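Local coordinates for protein putative secreted endoglycosylceramidase (Rhodococcus hoagii, PDB 6JYZ) that probably hydrolyses O-glycosidic bonds as a family 5 glycoside hydrolase, acting as an endogalactosylceramidase that cleaves the glycan from galactosyl ceramides, at residues A[100-103]-A[104-107]; A[177-180]-A[181-185]; A[344-347]-A[348-352]. One frame throughout, in Å; residues are numbered along the deposited sequence.

Interaction 1 (A[100-103]-A[104-107])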
ATOM      1  N   ALA A 100      -2.895 -22.252   6.188  1.00  9.89           N
ATOM      2  CA  ALA A 100      -2.765 -21.645   7.498  1.00  9.68           C
ATOM      3  C   ALA A 100      -1.320 -21.429   7.895  1.00  9.74           C
ATOM      4  O   ALA A 100      -1.092 -20.587   8.778  1.00 10.28           O
ATOM      5  CB  ALA A 100      -3.440 -22.572   8.519  1.00 13.46           C
ATOM      6  N   ALA A 101      -0.361 -22.148   7.319  1.00  9.19           N
ATOM      7  CA  ALA A 101       1.008 -21.862   7.641  1.00 10.45           C
ATOM      8  C   ALA A 101       1.437 -20.516   7.027  1.00 10.63           C
ATOM      9  O   ALA A 101       2.233 -19.781   7.629  1.00 11.65           O
ATOM     10  CB  ALA A 101       1.946 -22.936   7.134  1.00 11.97           C
ATOM     11  N   TYR A 102       0.906 -20.187   5.846  1.00  9.58           N
ATOM     12  CA  TYR A 102       1.165 -18.834   5.293  1.00  9.51           C
ATOM     13  C   TYR A 102       0.440 -17.807   6.117  1.00 10.28           C
ATOM     14  O   TYR A 102       1.020 -16.736   6.458  1.00 10.69           O
ATOM     15  CB  TYR A 102       0.715 -18.830   3.838  1.00  9.78           C
ATOM     16  CG  TYR A 102       0.976 -17.487   3.149  1.00  9.25           C
ATOM     17  CD1 TYR A 102       2.258 -17.070   2.924  1.00  9.82           C
ATOM     18  CD2 TYR A 102      -0.087 -16.675   2.735  1.00  9.78           C
ATOM     19  CE1 TYR A 102       2.560 -15.850   2.287  1.00 10.04           C
ATOM     20  CE2 TYR A 102       0.196 -15.473   2.075  1.00 10.02           C
ATOM     21  CZ  TYR A 102       1.483 -15.097   1.877  1.00  9.53           C
ATOM     22  OH  TYR A 102       1.705 -13.930   1.143  1.00 10.77           O
ATOM     23  N   VAL A 103      -0.778 -18.062   6.578  1.00  9.98           N
ATOM     24  CA  VAL A 103      -1.480 -17.161   7.475  1.00 10.72           C
ATOM     25  C   VAL A 103      -0.672 -16.946   8.737  1.00 10.35           C
ATOM     26  O   VAL A 103      -0.613 -15.821   9.252  1.00 10.78           O
ATOM     27  CB  VAL A 103      -2.889 -17.664   7.834  1.00 10.87           C
ATOM     28  CG1 VAL A 103      -3.519 -16.731   8.867  1.00 13.22           C
ATOM     29  CG2 VAL A 103      -3.744 -17.694   6.557  1.00 12.51           C
ATOM     30  N   ALA A 104       0.014 -17.980   9.274  1.00 10.54           N
ATOM     31  CA  ALA A 104       0.797 -17.755  10.492  1.00 10.46           C
ATOM     32  C   ALA A 104       1.970 -16.852  10.186  1.00 10.25           C
ATOM     33  O   ALA A 104       2.337 -16.078  11.090  1.00 11.60           O
ATOM     34  CB  ALA A 104       1.282 -19.125  11.005  1.00 11.69           C
ATOM     35  N   ARG A 105       2.560 -16.862   8.987  1.00 10.23           N
ATOM     36  CA  ARG A 105       3.596 -15.877   8.701  1.00 10.72           C
ATOM     37  C   ARG A 105       2.989 -14.486   8.640  1.00 10.41           C
ATOM     38  O   ARG A 105       3.634 -13.512   9.121  1.00 10.94           O
ATOM     39  CB  ARG A 105       4.231 -16.168   7.346  1.00 12.62           C
ATOM     40  CG  ARG A 105       5.006 -17.504   7.324  1.00 12.65           C
ATOM     41  CD  ARG A 105       5.497 -17.963   5.978  1.00 16.03           C
ATOM     42  NE  ARG A 105       6.480 -17.024   5.456  1.00 17.63           N
ATOM     43  CZ  ARG A 105       6.750 -16.910   4.173  1.00 21.17           C
ATOM     44  NH1 ARG A 105       6.044 -17.556   3.255  1.00 23.70           N
ATOM     45  NH2 ARG A 105       7.687 -16.062   3.801  1.00 22.64           N
ATOM     46  N   ILE A 106       1.810 -14.312   8.072  1.00 10.29           N
ATOM     47  CA  ILE A 106       1.125 -13.004   8.093  1.00 10.54           C
ATOM     48  C   ILE A 106       0.900 -12.579   9.535  1.00 11.14           C
ATOM     49  O   ILE A 106       1.151 -11.406   9.912  1.00 10.93           O
ATOM     50  CB  ILE A 106      -0.193 -13.087   7.319  1.00 10.19           C
ATOM     51  CG1 ILE A 106       0.063 -13.416   5.850  1.00 10.70           C
ATOM     52  CG2 ILE A 106      -0.949 -11.759   7.446  1.00 10.82           C
ATOM     53  CD1 ILE A 106      -1.203 -13.662   5.045  1.00 11.79           C
ATOM     54  N   ARG A 107       0.410 -13.473  10.392  1.00 10.36           N
ATOM     55  CA  ARG A 107       0.103 -13.113  11.761  1.00 10.78           C
ATOM     56  C   ARG A 107       1.376 -12.753  12.500  1.00 11.00           C
ATOM     57  O   ARG A 107       1.330 -11.775  13.287  1.00 11.39           O
ATOM     58  CB  ARG A 107      -0.600 -14.300  12.443  1.00 11.75           C
ATOM     59  CG  ARG A 107      -1.053 -13.947  13.861  1.00 12.43           C
ATOM     60  CD  ARG A 107      -1.863 -15.072  14.511  1.00 13.61           C
ATOM     61  NE  ARG A 107      -3.179 -15.184  13.849  1.00 14.17           N
ATOM     62  CZ  ARG A 107      -3.606 -16.177  13.086  1.00 15.05           C
ATOM     63  NH1 ARG A 107      -2.803 -17.172  12.764  1.00 16.46           N
ATOM     64  NH2 ARG A 107      -4.808 -16.038  12.530  1.00 16.16           N
TER
HETATM   65  O   HOH W   1      -2.734 -19.725  10.990  1.00 20.33           O
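Ala100 O accepts the backbone N-H of Ala104 at 2.9 Å, an i to i+4 bond in the first turn of helix 100-115. The same carbonyl oxygen also takes a proton from a water at 2.9 Å. That water accepts from Arg107 NH1 and lies at the edge of the guanidinium, in its plane. It ties the first turn to a side chain seven residues on. Ala101 O receives the N-H of Arg105, and the CG of Arg105 packs against the same oxygen.

Tyr102 contributes its ring. CG stands anti to the backbone N (chi1 -178°), which leans the ring along the helix over the next turn. Ile106 CG1 lies 4.3 Å above one face, offset toward the rim, and Ile106 CD1 reaches Tyr102 CE2 at 3.7 Å. Arg105 bends at chi3 and brings NH1 to the ring edge, 3.8 Å from Tyr102 CD1. The ring and guanidinium planes stand 72° apart, so they do not stack. Tyr102 OH is hydrogen-bonded to the backbone, at Leu50 O and Ala87 N.

Val103 O accepts from Arg107 N at 2.8 Å. Val103 CG1 is in van der Waals contact with Arg107 NH2 (3.9 Å), the nitrogen that forms a salt bridge with Glu207.

The alanines face outward. Tyr102, Val103 and Ile106 form the inner side of the helix. Tyr102 and Ile106 pack on strand 81-86, while Tyr102 and Val103 also meet helix 88-91.

Interaction 2 (A[177-180]-A[181-185])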
ATOM      1  N   PRO A 177      -1.446  -9.425 -24.003  1.00  9.83           N
ATOM      2  CA  PRO A 177      -2.747 -10.085 -24.214  1.00 10.36           C
ATOM      3  C   PRO A 177      -3.026 -11.141 -23.140  1.00 10.00           C
ATOM      4  O   PRO A 177      -4.151 -11.198 -22.693  1.00 10.04           O
ATOM      5  CB  PRO A 177      -2.597 -10.659 -25.655  1.00 10.78           C
ATOM      6  CG  PRO A 177      -1.659  -9.598 -26.325  1.00 11.29           C
ATOM      7  CD  PRO A 177      -0.604  -9.349 -25.231  1.00 10.76           C
ATOM      8  N   ALA A 178      -2.028 -11.942 -22.739  1.00  9.95           N
ATOM      9  CA  ALA A 178      -2.315 -12.986 -21.760  1.00 10.22           C
ATOM     10  C   ALA A 178      -2.766 -12.406 -20.423  1.00  9.81           C
ATOM     11  O   ALA A 178      -3.682 -12.948 -19.797  1.00 10.18           O
ATOM     12  CB  ALA A 178      -1.067 -13.823 -21.542  1.00 10.41           C
ATOM     13  N   VAL A 179      -2.107 -11.317 -19.992  1.00  9.49           N
ATOM     14  CA  VAL A 179      -2.463 -10.738 -18.687  1.00  9.39           C
ATOM     15  C   VAL A 179      -3.845 -10.159 -18.779  1.00  9.17           C
ATOM     16  O   VAL A 179      -4.668 -10.361 -17.868  1.00  9.43           O
ATOM     17  CB  VAL A 179      -1.441  -9.646 -18.324  1.00 10.13           C
ATOM     18  CG1 VAL A 179      -1.863  -8.819 -17.095  1.00 11.18           C
ATOM     19  CG2 VAL A 179      -0.068 -10.288 -18.076  1.00 12.15           C
ATOM     20  N   ALA A 180      -4.154  -9.436 -19.860  1.00  9.41           N
ATOM     21  CA  ALA A 180      -5.475  -8.863 -20.008  1.00  9.47           C
ATOM     22  C   ALA A 180      -6.562  -9.939 -20.044  1.00  9.18           C
ATOM     23  O   ALA A 180      -7.641  -9.793 -19.439  1.00  9.53           O
ATOM     24  CB  ALA A 180      -5.528  -7.976 -21.257  1.00 11.38           C
ATOM     25  N   ARG A 181      -6.303 -11.032 -20.755  1.00  9.62           N
ATOM     26  CA  ARG A 181      -7.278 -12.093 -20.878  1.00 10.00           C
ATOM     27  C   ARG A 181      -7.481 -12.770 -19.511  1.00  9.20           C
ATOM     28  O   ARG A 181      -8.595 -13.102 -19.171  1.00  9.84           O
ATOM     29  CB  ARG A 181      -6.768 -13.118 -21.923  1.00 10.87           C
ATOM     30  CG  ARG A 181      -7.732 -14.281 -22.152  1.00 11.91           C
ATOM     31  CD  ARG A 181      -9.020 -13.856 -22.789  1.00 13.76           C
ATOM     32  NE  ARG A 181     -10.093 -14.876 -22.818  1.00 14.64           N
ATOM     33  CZ  ARG A 181     -10.981 -14.976 -21.907  1.00 15.70           C
ATOM     34  NH1 ARG A 181     -10.889 -14.303 -20.754  1.00 16.36           N
ATOM     35  NH2 ARG A 181     -12.035 -15.751 -22.088  1.00 18.41           N
ATOM     36  N   ALA A 182      -6.395 -13.006 -18.759  1.00  9.40           N
ATOM     37  CA  ALA A 182      -6.515 -13.648 -17.437  1.00  9.77           C
ATOM     38  C   ALA A 182      -7.318 -12.761 -16.510  1.00  8.53           C
ATOM     39  O   ALA A 182      -8.151 -13.248 -15.734  1.00 10.22           O
ATOM     40  CB  ALA A 182      -5.165 -13.934 -16.837  1.00 10.67           C
ATOM     41  N   PHE A 183      -7.103 -11.435 -16.540  1.00  8.53           N
ATOM     42  CA  PHE A 183      -7.929 -10.558 -15.730  1.00  8.50           C
ATOM     43  C   PHE A 183      -9.376 -10.607 -16.166  1.00  8.26           C
ATOM     44  O   PHE A 183     -10.293 -10.589 -15.320  1.00  9.01           O
ATOM     45  CB  PHE A 183      -7.458  -9.075 -15.810  1.00  8.71           C
ATOM     46  CG  PHE A 183      -6.557  -8.716 -14.650  1.00  8.76           C
ATOM     47  CD1 PHE A 183      -7.156  -8.406 -13.444  1.00 10.62           C
ATOM     48  CD2 PHE A 183      -5.177  -8.660 -14.785  1.00 10.96           C
ATOM     49  CE1 PHE A 183      -6.309  -8.044 -12.349  1.00 11.53           C
ATOM     50  CE2 PHE A 183      -4.375  -8.320 -13.706  1.00 12.72           C
ATOM     51  CZ  PHE A 183      -4.956  -8.037 -12.537  1.00 12.27           C
ATOM     52  N   GLN A 184      -9.656 -10.630 -17.488  1.00  8.88           N
ATOM     53  CA  GLN A 184     -11.038 -10.629 -17.921  1.00  8.88           C
ATOM     54  C   GLN A 184     -11.717 -11.937 -17.485  1.00 10.06           C
ATOM     55  O   GLN A 184     -12.888 -11.927 -17.091  1.00  9.55           O
ATOM     56  CB  GLN A 184     -11.180 -10.400 -19.427  1.00  9.25           C
ATOM     57  CG  GLN A 184     -12.638 -10.108 -19.810  1.00  9.57           C
ATOM     58  CD  GLN A 184     -13.139  -8.878 -19.078  1.00  9.78           C
ATOM     59  OE1 GLN A 184     -12.411  -7.869 -18.949  1.00 10.30           O
ATOM     60  NE2 GLN A 184     -14.386  -8.901 -18.618  1.00 10.69           N
ATOM     61  N   ALA A 185     -10.978 -13.074 -17.546  1.00  9.00           N
ATOM     62  CA  ALA A 185     -11.545 -14.345 -17.054  1.00  9.89           C
ATOM     63  C   ALA A 185     -11.913 -14.223 -15.596  1.00  9.89           C
ATOM     64  O   ALA A 185     -12.979 -14.687 -15.174  1.00 10.35           O
ATOM     65  CB  ALA A 185     -10.519 -15.415 -17.234  1.00 11.35           C
TER
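Val179 and Phe183, one helical turn apart, lie side by side and point the same way. Phe183 can be followed outward from its backbone. Its N-H donates to Val179 O at 3.0 Å. CB rests 3.7 Å from Val179 O and equally far from Ala180 O, so it sits over two carbonyl oxygens of the preceding turn. CG is farther from Val179 O. CD2 then swings back toward the first segment. It comes within 3.6 Å of Val179 O, which lies at the ring edge near the ring plane, and 4.0 Å from Val179 CG1. The chi1 of -96° is away from the usual staggered values. This swing of the side chain goes with the ring edge lying beside Val179 O. No ring atom other than CG and CD2 comes within 4.2 Å of residues 177-180. Outside the segments the ring meets Trp129 edge-to-face, and the side chain touches Gln126 and Asn224.

The other side chains make smaller contacts along the helix. Arg181 CB packs against Pro177 O at 3.3 Å, the oxygen that its own N-H is bonded to. The chain beyond CB bends at chi2, and its guanidinium forms a salt bridge with Glu190, just beyond the helix. Ala182 CB lies 3.5 Å from Ala178 O. Gln184 OE1 is hydrogen-bonded to Leu227 N, and NE2 to Gln236 OE1 and Asp188 OD2.

Four backbone hydrogen bonds, from the N-H groups of residues 181 to 184, hold the turn. The side chains add mostly CB packing on carbonyl oxygens and one Val179-Phe183 touch. Val179 O meets both an N-H and the ring edge, where the weakly positive aromatic hydrogens probably suit it.

Interaction 3 (A[344-347]-A[348-352])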
ATOM      1  N   ARG A 344       9.683  15.758  -1.162  1.00 12.01           N
ATOM      2  CA  ARG A 344       9.311  16.783  -0.224  1.00 11.89           C
ATOM      3  C   ARG A 344       7.962  17.387  -0.556  1.00 11.54           C
ATOM      4  O   ARG A 344       7.148  17.581   0.347  1.00 11.87           O
ATOM      5  CB  ARG A 344      10.455  17.829  -0.225  1.00 13.80           C
ATOM      6  CG  ARG A 344      10.155  18.992   0.727  1.00 16.20           C
ATOM      7  CD  ARG A 344      11.334  19.989   0.639  1.00 21.72           C
ATOM      8  NE  ARG A 344      11.079  21.217   1.359  1.00 34.50           N
ATOM      9  CZ  ARG A 344      12.025  22.096   1.721  1.00 48.35           C
ATOM     10  NH1 ARG A 344      13.305  21.851   1.457  1.00 45.62           N
ATOM     11  NH2 ARG A 344      11.677  23.207   2.358  1.00 43.23           N
ATOM     12  N   ARG A 345       7.732  17.712  -1.823  1.00 11.35           N
ATOM     13  CA  ARG A 345       6.445  18.227  -2.231  1.00 12.19           C
ATOM     14  C   ARG A 345       5.302  17.242  -1.909  1.00 10.81           C
ATOM     15  O   ARG A 345       4.212  17.639  -1.543  1.00 11.31           O
ATOM     16  CB  ARG A 345       6.418  18.516  -3.759  1.00 12.67           C
ATOM     17  CG  ARG A 345       7.206  19.791  -4.108  1.00 16.76           C
ATOM     18  CD  ARG A 345       7.486  19.840  -5.604  1.00 17.76           C
ATOM     19  NE  ARG A 345       6.277  19.880  -6.399  1.00 16.23           N
ATOM     20  CZ  ARG A 345       6.210  19.541  -7.677  1.00 16.51           C
ATOM     21  NH1 ARG A 345       7.350  19.238  -8.308  1.00 20.43           N
ATOM     22  NH2 ARG A 345       5.074  19.612  -8.360  1.00 17.34           N
ATOM     23  N   PHE A 346       5.593  15.925  -2.110  1.00 10.12           N
ATOM     24  CA  PHE A 346       4.569  14.929  -1.806  1.00 10.25           C
ATOM     25  C   PHE A 346       4.167  14.913  -0.324  1.00  9.45           C
ATOM     26  O   PHE A 346       3.014  14.919  -0.007  1.00 10.03           O
ATOM     27  CB  PHE A 346       5.083  13.591  -2.322  1.00 10.48           C
ATOM     28  CG  PHE A 346       3.985  12.554  -2.342  1.00  9.81           C
ATOM     29  CD1 PHE A 346       3.566  11.881  -1.189  1.00 10.17           C
ATOM     30  CD2 PHE A 346       3.339  12.251  -3.547  1.00  9.84           C
ATOM     31  CE1 PHE A 346       2.544  10.950  -1.213  1.00  9.70           C
ATOM     32  CE2 PHE A 346       2.319  11.296  -3.567  1.00 10.04           C
ATOM     33  CZ  PHE A 346       1.915  10.671  -2.407  1.00  9.96           C
ATOM     34  N   VAL A 347       5.216  14.857   0.527  1.00 10.29           N
ATOM     35  CA  VAL A 347       4.906  14.884   1.968  1.00 10.30           C
ATOM     36  C   VAL A 347       4.174  16.173   2.376  1.00 10.64           C
ATOM     37  O   VAL A 347       3.219  16.133   3.161  1.00 10.65           O
ATOM     38  CB  VAL A 347       6.190  14.626   2.770  1.00 10.76           C
ATOM     39  CG1 VAL A 347       5.879  14.749   4.283  1.00 12.09           C
ATOM     40  CG2 VAL A 347       6.771  13.268   2.434  1.00 12.13           C
ATOM     41  N   ASP A 348       4.611  17.301   1.780  1.00 10.78           N
ATOM     42  CA  ASP A 348       3.898  18.534   2.064  1.00 11.28           C
ATOM     43  C   ASP A 348       2.437  18.434   1.720  1.00 11.09           C
ATOM     44  O   ASP A 348       1.588  18.910   2.459  1.00 11.55           O
ATOM     45  CB  ASP A 348       4.471  19.720   1.270  1.00 12.83           C
ATOM     46  CG  ASP A 348       5.877  20.192   1.645  1.00 15.49           C
ATOM     47  OD1 ASP A 348       6.484  19.694   2.614  1.00 14.94           O
ATOM     48  OD2 ASP A 348       6.422  21.035   0.825  1.00 17.51           O
ATOM     49  N   ALA A 349       2.129  17.792   0.565  1.00 10.89           N
ATOM     50  CA  ALA A 349       0.734  17.682   0.164  1.00 10.74           C
ATOM     51  C   ALA A 349      -0.039  16.671   1.052  1.00  9.36           C
ATOM     52  O   ALA A 349      -1.207  16.879   1.335  1.00 10.61           O
ATOM     53  CB  ALA A 349       0.708  17.250  -1.302  1.00 12.38           C
ATOM     54  N   MET A 350       0.656  15.593   1.523  1.00  9.74           N
ATOM     55  CA  MET A 350      -0.007  14.730   2.509  1.00  9.68           C
ATOM     56  C   MET A 350      -0.439  15.511   3.749  1.00 10.03           C
ATOM     57  O   MET A 350      -1.449  15.208   4.347  1.00 10.72           O
ATOM     58  CB  MET A 350       0.875  13.548   2.928  1.00 11.20           C
ATOM     59  CG  MET A 350       1.240  12.628   1.720  1.00 11.77           C
ATOM     60  SD  MET A 350       2.462  11.305   2.340  1.00 16.94           S
ATOM     61  CE  MET A 350       1.184  10.552   2.604  1.00  8.58           C
ATOM     62  N   ASN A 351       0.434  16.459   4.143  1.00 10.32           N
ATOM     63  CA  ASN A 351       0.074  17.271   5.309  1.00 10.14           C
ATOM     64  C   ASN A 351      -1.034  18.270   5.008  1.00 10.77           C
ATOM     65  O   ASN A 351      -2.006  18.319   5.772  1.00 11.66           O
ATOM     66  CB  ASN A 351       1.325  18.011   5.776  1.00 11.25           C
ATOM     67  CG  ASN A 351       2.355  17.143   6.410  1.00 10.63           C
ATOM     68  OD1 ASN A 351       2.022  16.049   6.896  1.00 12.37           O
ATOM     69  ND2 ASN A 351       3.600  17.642   6.489  1.00 13.73           N
ATOM     70  N   THR A 352      -0.981  18.934   3.835  1.00 11.09           N
ATOM     71  CA  THR A 352      -2.044  19.875   3.504  1.00 12.32           C
ATOM     72  C   THR A 352      -3.414  19.211   3.493  1.00 11.32           C
ATOM     73  O   THR A 352      -4.425  19.774   3.892  1.00 12.87           O
ATOM     74  CB  THR A 352      -1.766  20.440   2.096  1.00 15.65           C
ATOM     75  OG1 THR A 352      -0.539  21.173   2.163  1.00 20.85           O
ATOM     76  CG2 THR A 352      -2.916  21.177   1.419  1.00 19.23           C
TER
HETATM   77  O   HOH W   2       8.628  22.415   0.905  1.00 33.85           O
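Met350 sets its sulfur at the edge of the Phe346 ring, a Met-aromatic contact within one turn of helix. SD is 4.8 Å from the ring centroid and 79° off the ring normal. Its nearest ring atom is Phe346 CE1, at 3.6 Å. The torsions explain the meeting. With chi1 at -167°, the Phe346 ring points away from its own N and leans along the helix toward the next turn. Met350 CG lies beside its own backbone N and comes back toward the ring. Met350 N also donates to Phe346 O in the backbone. Phe346 also stacks on Trp330 and meets Phe311 edge-to-face.

Arg344 and Asp348 make a more exposed, polar side. They are joined through one water, which accepts from Arg344 NE at 2.8 Å and donates to Asp348 OD2 at 2.6 Å. Their charged atoms do not touch directly. The aspartate has its salt bridge with Arg407, through OD1. Asn351 is buried. Its N donates to Val347 O, and Asn351 OD1 is hydrogen-bonded to Arg43 NH2.

Helix 336-353 therefore has a buried sulfur-aromatic side against helix 307-321 and strand 326-330. This is the packing of a beta-alpha-beta crossover, in which the helix links parallel strands 326-330 and 356-359, as in the TIM barrel of family 5 glycoside hydrolases.

The three contacts come in series along the chain, interaction 1 first and interaction 3 last. Each lies in a different helix: 100-115, 177-187 and 336-353. All belong to the glycoside hydrolase family 5 part of the chain. The centres of interactions 1 and 2 are about 29 Å apart. The centre of interaction 3 is about 35 Å from that of interaction 1 and about 36 Å from that of interaction 2, on the opposite side of the chain's centre from both. None touches another. Interactions 1 and 3 pack helices against strands 81-86 and 326-330 respectively; interaction 2 packs instead on loop residues and Trp129. Each is thus a local helix contact in a different part of the fold.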